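Long-range contact in Ice-binding protein (Leucosporidium, PDB 3UYU), which binds to the surface of ice crystals and inhibits their growth, conferring freeze tolerance on an Arctic yeast: residues G108-Q113 with Y120-S125. The protein carries 2 engineered substitutions. Sequence-based numbering, arbitrary orientation.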
loop_
_atom_site.group_PDB
_atom_site.type_symbol
_atom_site.label_atom_id
_atom_site.label_comp_id
_atom_site.label_asym_id
_atom_site.label_seq_id
_atom_site.Cartn_x
_atom_site.Cartn_y
_atom_site.Cartn_z
ATOM N N GLY A 108 8.523 -10.725 32.492
ATOM C CA GLY A 108 7.305 -11.077 31.728
ATOM C C GLY A 108 5.984 -10.625 32.349
ATOM O O GLY A 108 4.955 -10.685 31.674
ATOM N N GLU A 109 5.958 -10.211 33.617
ATOM C CA GLU A 109 4.697 -9.810 34.275
ATOM C C GLU A 109 4.719 -8.299 34.417
ATOM O O GLU A 109 5.769 -7.740 34.804
ATOM C CB GLU A 109 4.581 -10.411 35.696
ATOM C CG GLU A 109 3.302 -9.976 36.378
ATOM C CD GLU A 109 3.033 -10.646 37.737
ATOM O OE1 GLU A 109 2.278 -11.628 37.790
ATOM O OE2 GLU A 109 3.523 -10.153 38.773
ATOM N N LEU A 110 3.620 -7.637 34.026
ATOM C CA LEU A 110 3.585 -6.177 34.152
ATOM C C LEU A 110 2.557 -5.860 35.196
ATOM O O LEU A 110 1.350 -5.811 34.906
ATOM C CB LEU A 110 3.278 -5.464 32.835
ATOM C CG LEU A 110 4.312 -5.631 31.724
ATOM C CD1 LEU A 110 3.728 -5.081 30.393
ATOM C CD2 LEU A 110 5.710 -5.039 32.115
ATOM N N ARG A 111 3.024 -5.684 36.438
ATOM C CA ARG A 111 2.170 -5.505 37.576
ATOM C C ARG A 111 2.333 -4.103 38.177
ATOM O O ARG A 111 3.439 -3.697 38.513
ATOM C CB ARG A 111 2.515 -6.553 38.662
ATOM C CG ARG A 111 1.597 -6.370 39.889
ATOM C CD ARG A 111 1.848 -7.447 40.983
ATOM N NE ARG A 111 1.407 -8.790 40.528
ATOM C CZ ARG A 111 0.163 -9.236 40.579
ATOM N NH1 ARG A 111 -0.849 -8.488 41.019
ATOM N NH2 ARG A 111 -0.096 -10.452 40.135
ATOM N N ASP A 112 1.221 -3.367 38.247
ATOM C CA ASP A 112 1.228 -1.988 38.753
ATOM C C ASP A 112 2.290 -1.104 38.063
ATOM O O ASP A 112 3.034 -0.298 38.689
ATOM C CB ASP A 112 1.341 -1.990 40.307
ATOM C CG ASP A 112 0.209 -2.749 40.950
ATOM O OD1 ASP A 112 -0.965 -2.616 40.513
ATOM O OD2 ASP A 112 0.454 -3.501 41.933
ATOM N N GLN A 113 2.399 -1.266 36.735
ATOM C CA GLN A 113 3.412 -0.539 35.968
ATOM C C GLN A 113 2.963 0.762 35.342
ATOM O O GLN A 113 1.757 0.947 35.005
ATOM C CB GLN A 113 3.958 -1.403 34.807
ATOM C CG GLN A 113 4.842 -2.569 35.268
ATOM C CD GLN A 113 6.267 -2.164 35.625
ATOM O OE1 GLN A 113 6.734 -1.040 35.396
ATOM N NE2 GLN A 113 6.978 -3.131 36.203
ATOM N N TYR A 120 10.453 -1.797 24.268
ATOM C CA TYR A 120 10.383 -2.834 25.293
ATOM C C TYR A 120 10.410 -4.231 24.638
ATOM O O TYR A 120 9.608 -4.490 23.739
ATOM C CB TYR A 120 9.093 -2.744 26.135
ATOM C CG TYR A 120 8.964 -1.482 26.984
ATOM C CD1 TYR A 120 8.717 -0.236 26.372
ATOM C CD2 TYR A 120 8.962 -1.551 28.380
ATOM C CE1 TYR A 120 8.580 0.926 27.174
ATOM C CE2 TYR A 120 8.845 -0.420 29.193
ATOM C CZ TYR A 120 8.665 0.825 28.564
ATOM O OH TYR A 120 8.504 1.968 29.366
ATOM N N LYS A 121 11.304 -5.112 25.121
ATOM C CA LYS A 121 11.464 -6.435 24.485
ATOM C C LYS A 121 11.391 -7.523 25.554
ATOM O O LYS A 121 12.017 -7.407 26.623
ATOM C CB LYS A 121 12.820 -6.545 23.789
ATOM C CG LYS A 121 13.017 -7.868 23.051
ATOM C CD LYS A 121 14.363 -7.892 22.312
ATOM C CE LYS A 121 14.548 -9.292 21.742
ATOM N NZ LYS A 121 13.793 -9.276 20.488
ATOM N N TRP A 122 10.708 -8.614 25.214
ATOM C CA TRP A 122 10.730 -9.843 26.022
ATOM C C TRP A 122 10.908 -11.020 25.130
ATOM O O TRP A 122 10.257 -11.120 24.073
ATOM C CB TRP A 122 9.388 -10.111 26.650
ATOM C CG TRP A 122 8.976 -9.068 27.688
ATOM C CD1 TRP A 122 9.104 -9.184 29.016
ATOM C CD2 TRP A 122 8.355 -7.786 27.433
ATOM N NE1 TRP A 122 8.579 -8.065 29.655
ATOM C CE2 TRP A 122 8.143 -7.183 28.692
ATOM C CE3 TRP A 122 7.979 -7.107 26.267
ATOM C CZ2 TRP A 122 7.507 -5.909 28.835
ATOM C CZ3 TRP A 122 7.315 -5.821 26.380
ATOM C CH2 TRP A 122 7.144 -5.230 27.651
ATOM N N THR A 123 11.722 -11.984 25.594
ATOM C CA THR A 123 11.818 -13.282 24.870
ATOM C C THR A 123 10.813 -14.304 25.349
ATOM O O THR A 123 10.690 -15.399 24.757
ATOM C CB THR A 123 13.242 -13.905 24.889
ATOM O OG1 THR A 123 13.617 -14.168 26.241
ATOM C CG2 THR A 123 14.232 -13.008 24.271
ATOM N N SER A 124 10.073 -13.957 26.401
ATOM C CA SER A 124 9.017 -14.737 26.983
ATOM C C SER A 124 7.670 -14.279 26.493
ATOM O O SER A 124 7.589 -13.376 25.626
ATOM C CB SER A 124 9.045 -14.577 28.530
ATOM O OG SER A 124 8.735 -13.202 28.921
ATOM N N SER A 125 6.630 -14.875 27.059
ATOM C CA SER A 125 5.275 -14.314 27.045
ATOM C C SER A 125 5.181 -13.155 28.047
ATOM O O SER A 125 6.033 -12.987 28.897
ATOM C CB SER A 125 4.234 -15.366 27.366
ATOM O OG SER A 125 4.282 -16.416 26.441
#
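Trp122 meets the 108-113 loop at two places along its indole. At the six-membered ring the contact is apolar: CD2 of Leu110 lies 3.8 Å from CZ2 of Trp122, the leucine fork coming in obliquely with CD1 a little farther off. A branched apolar chain suits this buried spot, where Leu110 also touches Leu105 and Val126. At the pyrrole end, CD1 of Trp122 packs against glycine backbone, 3.8 Å from CA of Gly108. A long, flat indole spans both residues; with CG anti to the carbonyl carbon (chi1 -66°), the ring is laid against the loop, and NE1 is satisfied by the carbonyl of Leu105. The fold is a right-handed beta-helix: strand 118-122 pairs in parallel with strand 142-146, and Gly108 and Leu110 make backbone hydrogen bonds to Ser127, an inferred ice-binding position.

Close backbone packing explains the glycine. CA of Gly108 is 3.6 Å from O of Ser125, and at its backbone angles (phi 101°, psi -14°) a CB would press on the preceding carbonyl O.

No hydrogen bond joins the two segments. Ser124, whose short hydroxyl reaches the next carbonyl, donates from OG to Ser125 O at 2.7 Å, while NE of Arg111 forms a salt bridge with OE2 of Glu109 (3.1 Å), approaching from above the carboxylate plane.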